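PDB 7BTX: MDM10 isoform 1 from Saccharomyces cerevisiae, which forms part of the ERMES complex tethering the endoplasmic reticulum to mitochondria and acts in late assembly steps of the TOM translocase of the mitochondrial outer membrane. Local coordinates for residues V181-Y185 with W197-T201; Y24-T28 with S249-R253. All blocks are in the same frame, centred on the assembly; numbering follows the deposited sequence.

Contact 1: V181-Y185 with W197-T201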
loop_
_atom_site.group_PDB
_atom_site.type_symbol
_atom_site.label_atom_id
_atom_site.label_comp_id
_atom_site.label_asym_id
_atom_site.label_seq_id
_atom_site.Cartn_x
_atom_site.Cartn_y
_atom_site.Cartn_z
ATOM N N VAL D 181 13.927 -18.949 15.196
ATOM C CA VAL D 181 14.283 -18.994 16.609
ATOM C C VAL D 181 13.640 -20.214 17.248
ATOM O O VAL D 181 12.421 -20.385 17.180
ATOM C CB VAL D 181 13.851 -17.703 17.324
ATOM C CG1 VAL D 181 13.903 -17.876 18.821
ATOM C CG2 VAL D 181 14.733 -16.556 16.913
ATOM N N LEU D 182 14.444 -21.064 17.878
ATOM C CA LEU D 182 13.957 -22.303 18.469
ATOM C C LEU D 182 14.518 -22.434 19.874
ATOM O O LEU D 182 15.706 -22.717 20.041
ATOM C CB LEU D 182 14.365 -23.501 17.618
ATOM C CG LEU D 182 13.851 -24.849 18.089
ATOM C CD1 LEU D 182 12.350 -24.883 17.964
ATOM C CD2 LEU D 182 14.487 -25.943 17.263
ATOM N N THR D 183 13.668 -22.242 20.880
ATOM C CA THR D 183 14.096 -22.202 22.269
ATOM C C THR D 183 13.486 -23.351 23.058
ATOM O O THR D 183 12.333 -23.725 22.846
ATOM C CB THR D 183 13.712 -20.890 22.939
ATOM O OG1 THR D 183 12.315 -20.907 23.215
ATOM C CG2 THR D 183 14.005 -19.719 22.044
ATOM N N CYS D 184 14.270 -23.891 23.987
ATOM C CA CYS D 184 13.864 -24.993 24.845
ATOM C C CYS D 184 13.761 -24.528 26.291
ATOM O O CYS D 184 14.515 -23.668 26.742
ATOM C CB CYS D 184 14.856 -26.152 24.750
ATOM S SG CYS D 184 14.998 -26.880 23.117
ATOM N N TYR D 185 12.818 -25.113 27.025
ATOM C CA TYR D 185 12.594 -24.767 28.429
ATOM C C TYR D 185 12.457 -26.069 29.204
ATOM O O TYR D 185 11.398 -26.696 29.178
ATOM C CB TYR D 185 11.348 -23.913 28.637
ATOM C CG TYR D 185 11.336 -22.562 27.977
ATOM C CD1 TYR D 185 11.057 -22.431 26.629
ATOM C CD2 TYR D 185 11.564 -21.414 28.713
ATOM C CE1 TYR D 185 11.036 -21.209 26.030
ATOM C CE2 TYR D 185 11.547 -20.178 28.117
ATOM C CZ TYR D 185 11.283 -20.085 26.770
ATOM O OH TYR D 185 11.256 -18.860 26.153
ATOM N N TRP D 197 15.845 -24.342 33.153
ATOM C CA TRP D 197 17.035 -24.320 32.296
ATOM C C TRP D 197 16.601 -23.968 30.881
ATOM O O TRP D 197 16.028 -24.791 30.171
ATOM C CB TRP D 197 17.758 -25.644 32.337
ATOM C CG TRP D 197 18.460 -25.890 33.608
ATOM C CD1 TRP D 197 19.762 -25.621 33.888
ATOM C CD2 TRP D 197 17.900 -26.458 34.791
ATOM N NE1 TRP D 197 20.050 -25.988 35.176
ATOM C CE2 TRP D 197 18.921 -26.505 35.751
ATOM C CE3 TRP D 197 16.632 -26.931 35.131
ATOM C CZ2 TRP D 197 18.715 -27.006 37.027
ATOM C CZ3 TRP D 197 16.430 -27.426 36.396
ATOM C CH2 TRP D 197 17.463 -27.460 37.328
ATOM N N ILE D 198 16.885 -22.747 30.469
ATOM C CA ILE D 198 16.452 -22.265 29.165
ATOM C C ILE D 198 17.631 -22.292 28.207
ATOM O O ILE D 198 18.701 -21.756 28.505
ATOM C CB ILE D 198 15.868 -20.850 29.280
ATOM C CG1 ILE D 198 14.727 -20.825 30.288
ATOM C CG2 ILE D 198 15.386 -20.363 27.935
ATOM C CD1 ILE D 198 15.060 -20.144 31.578
ATOM N N PHE D 199 17.442 -22.921 27.056
ATOM C CA PHE D 199 18.381 -22.830 25.950
ATOM C C PHE D 199 17.641 -22.243 24.764
ATOM O O PHE D 199 16.492 -22.606 24.513
ATOM C CB PHE D 199 18.964 -24.196 25.588
ATOM C CG PHE D 199 19.811 -24.180 24.350
ATOM C CD1 PHE D 199 21.071 -23.610 24.369
ATOM C CD2 PHE D 199 19.350 -24.734 23.168
ATOM C CE1 PHE D 199 21.853 -23.589 23.234
ATOM C CE2 PHE D 199 20.130 -24.719 22.030
ATOM C CZ PHE D 199 21.382 -24.147 22.065
ATOM N N SER D 200 18.290 -21.345 24.044
ATOM C CA SER D 200 17.676 -20.673 22.913
ATOM C C SER D 200 18.548 -20.854 21.681
ATOM O O SER D 200 19.540 -21.576 21.696
ATOM C CB SER D 200 17.461 -19.193 23.218
ATOM O OG SER D 200 17.186 -18.479 22.031
ATOM N N THR D 201 18.160 -20.193 20.598
ATOM C CA THR D 201 18.988 -20.146 19.402
ATOM C C THR D 201 19.040 -18.704 18.899
ATOM O O THR D 201 19.166 -18.448 17.697
ATOM C CB THR D 201 18.458 -21.122 18.338
ATOM O OG1 THR D 201 18.020 -22.317 18.989
ATOM C CG2 THR D 201 19.569 -21.573 17.396
#

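Contact 2: Y24-T28 with S249-R253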
loop_
_atom_site.group_PDB
_atom_site.type_symbol
_atom_site.label_atom_id
_atom_site.label_comp_id
_atom_site.label_asym_id
_atom_site.label_seq_id
_atom_site.Cartn_x
_atom_site.Cartn_y
_atom_site.Cartn_z
ATOM N N TYR D 24 9.988 -17.441 37.675
ATOM C CA TYR D 24 10.698 -16.170 37.608
ATOM C C TYR D 24 10.392 -15.462 36.292
ATOM O O TYR D 24 11.297 -15.033 35.574
ATOM C CB TYR D 24 12.205 -16.396 37.771
ATOM C CG TYR D 24 12.995 -15.160 38.136
ATOM C CD1 TYR D 24 12.847 -14.563 39.374
ATOM C CD2 TYR D 24 13.895 -14.597 37.239
ATOM C CE1 TYR D 24 13.564 -13.435 39.705
ATOM C CE2 TYR D 24 14.610 -13.468 37.559
ATOM C CZ TYR D 24 14.443 -12.892 38.792
ATOM O OH TYR D 24 15.161 -11.767 39.112
ATOM N N GLU D 25 9.114 -15.362 35.946
ATOM C CA GLU D 25 8.682 -14.458 34.894
ATOM C C GLU D 25 7.358 -13.860 35.332
ATOM O O GLU D 25 6.816 -12.963 34.679
ATOM C CB GLU D 25 8.558 -15.184 33.557
ATOM C CG GLU D 25 7.724 -16.443 33.615
ATOM C CD GLU D 25 7.395 -16.989 32.246
ATOM O OE1 GLU D 25 7.771 -16.349 31.243
ATOM O OE2 GLU D 25 6.761 -18.061 32.173
ATOM N N ASP D 26 6.846 -14.356 36.456
ATOM C CA ASP D 26 5.627 -13.855 37.066
ATOM C C ASP D 26 5.917 -13.302 38.449
ATOM O O ASP D 26 5.021 -13.227 39.294
ATOM C CB ASP D 26 4.564 -14.946 37.154
ATOM C CG ASP D 26 4.069 -15.389 35.795
ATOM O OD1 ASP D 26 4.416 -16.511 35.374
ATOM O OD2 ASP D 26 3.324 -14.623 35.151
ATOM N N ILE D 27 7.169 -12.927 38.699
ATOM C CA ILE D 27 7.565 -12.380 39.989
ATOM C C ILE D 27 7.236 -10.892 39.995
ATOM O O ILE D 27 6.711 -10.366 40.981
ATOM C CB ILE D 27 9.049 -12.691 40.291
ATOM C CG1 ILE D 27 9.499 -12.065 41.603
ATOM C CG2 ILE D 27 9.977 -12.343 39.122
ATOM C CD1 ILE D 27 10.625 -12.810 42.250
ATOM N N THR D 28 7.512 -10.208 38.888
ATOM C CA THR D 28 6.949 -8.891 38.622
ATOM C C THR D 28 5.857 -9.096 37.590
ATOM O O THR D 28 6.082 -8.912 36.396
ATOM C CB THR D 28 8.006 -7.930 38.093
ATOM O OG1 THR D 28 8.662 -8.520 36.964
ATOM C CG2 THR D 28 9.038 -7.630 39.157
ATOM N N SER D 249 20.065 -11.074 37.188
ATOM C CA SER D 249 19.019 -10.335 37.881
ATOM C C SER D 249 18.882 -10.950 39.263
ATOM O O SER D 249 19.445 -12.010 39.547
ATOM C CB SER D 249 17.691 -10.369 37.131
ATOM O OG SER D 249 16.692 -9.679 37.851
ATOM N N THR D 250 18.143 -10.263 40.128
ATOM C CA THR D 250 17.838 -10.735 41.472
ATOM C C THR D 250 16.592 -10.010 41.951
ATOM O O THR D 250 16.557 -8.779 41.943
ATOM C CB THR D 250 18.996 -10.481 42.442
ATOM O OG1 THR D 250 20.161 -11.203 42.027
ATOM C CG2 THR D 250 18.622 -10.923 43.840
ATOM N N THR D 251 15.566 -10.739 42.355
ATOM C CA THR D 251 14.305 -10.123 42.714
ATOM C C THR D 251 13.844 -10.676 44.062
ATOM O O THR D 251 14.182 -11.796 44.440
ATOM C CB THR D 251 13.304 -10.349 41.581
ATOM O OG1 THR D 251 13.958 -10.149 40.323
ATOM C CG2 THR D 251 12.158 -9.373 41.656
ATOM N N LEU D 252 13.090 -9.876 44.813
ATOM C CA LEU D 252 12.809 -10.169 46.214
ATOM C C LEU D 252 11.349 -9.913 46.584
ATOM O O LEU D 252 11.084 -9.116 47.488
ATOM C CB LEU D 252 13.756 -9.351 47.099
ATOM C CG LEU D 252 14.051 -9.732 48.554
ATOM C CD1 LEU D 252 14.239 -11.214 48.693
ATOM C CD2 LEU D 252 15.272 -8.990 49.049
ATOM N N ARG D 253 10.395 -10.502 45.862
ATOM C CA ARG D 253 8.986 -10.234 46.138
ATOM C C ARG D 253 8.582 -10.747 47.519
ATOM O O ARG D 253 9.224 -11.619 48.099
ATOM C CB ARG D 253 8.072 -10.859 45.084
ATOM C CG ARG D 253 7.982 -12.360 45.139
ATOM C CD ARG D 253 7.006 -12.911 44.115
ATOM N NE ARG D 253 5.625 -12.560 44.417
ATOM C CZ ARG D 253 4.840 -13.263 45.225
ATOM N NH1 ARG D 253 5.302 -14.358 45.812
ATOM N NH2 ARG D 253 3.594 -12.874 45.444
#

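Contact 1: V181-Y185 with W197-T201
The Y185 ring carries I198 over one face: CG2 stands 4.2 Å from the ring centroid and 26° off the normal, a CH-pi contact, while I198 CG1 is 3.6 Å from Y185 CD2. A branched chain fits here: both arms lie against the CD2-CE2 side, CG2 further over the face, CG1 beyond the ring's border. R209 of strand 209-211 packs on both residues. T183 turns its methyl CG2 to S200 OG at 3.4 Å, a hydroxyl hydrogen-bonded to S202 N. The backbones beneath run antiparallel as the arms of a beta hairpin, C184 and F199 forming a hydrogen-bonded pair: C184 N to F199 O is 2.6 Å and nearly straight, F199 N to C184 O 3.0 Å and more bent. Past F199 the strand ends, and a side-chain hydroxyl takes the next carbonyl. T201 OG1, held beside its own backbone N (chi1 -39°), donates to L182 O at 2.6 Å. A valine here would probably leave L182 O without this donor and the end of the strand pairing less firmly held. Hydroxyl and amide thus both satisfy carbonyls of a hairpin whose Y185 face is buried and whose L182 and F199 side is exposed, consistent with a membrane barrel wall.

Contact 2: Y24-T28 with S249-R253
I27 and R253 bring the two backbones nearest, with CA atoms 6.7 Å apart, so the irregular segment 24-28 lies beside strand 245-258 without pairing with it and side chains make the junction. In a mitochondrial beta-barrel protein of this family, this is consistent with the N-terminal region packing against the inner side of the barrel wall. Y24 spans the distance. Its CG lies opposite the backbone N (chi1 -162°), which carries the ring outward until the phenol oxygen reaches two strand hydroxyls, those of S249 and T251, which lie about a right angle apart as seen from it, both at the ring's edge and near its plane. Y24 OH and S249 OG share a hydrogen bond of 2.9 Å in which either may be the donor. The modelled approach of Y24 OH to T251 OG1 is too short to be trusted in detail, although the two hydroxyls clearly adjoin. Tyrosine suits the place because its long ring delivers a polar tip to the strand while the side chain also touches R209, L211 and E236. S249 OG has a second partner in the O atom of W271, a residue just beyond the neighbouring strand 263-269.

Apolar packing takes over beyond the hydroxyls. T251 serves both regions, its OG1 facing Y24 and its CG2 lying 3.8 Å from both CG1 and CD1 of I27, the two side chains running alongside each other with opposite headings. I27 also meets L211. R253 meets the isoleucine side chain with its aliphatic stem: R253 CD comes to 3.6 Å from I27 CG1.

Overall arrangement
Contact 2 closes a long loop of chain that contains contact 1: segment 24-28 comes first, then 181-185, 197-201 and finally 249-253. The centres of the two contacts are 20 Å apart, and their nearest atoms about 6 Å, so they do not touch. Contact 1 joins two neighbouring wall strands, 179-189 and 194-199, close in sequence. Contact 2 instead joins the N-terminal region to strand 245-258, more than 200 residues away. Strand 209-211 lies between them, with R209 packing on Y185 and I198 in one and on Y24 in the other. In the barrel expected of this family, they join neighbouring strands by local hairpin pairing and the N-terminal region to the wall by long-range packing.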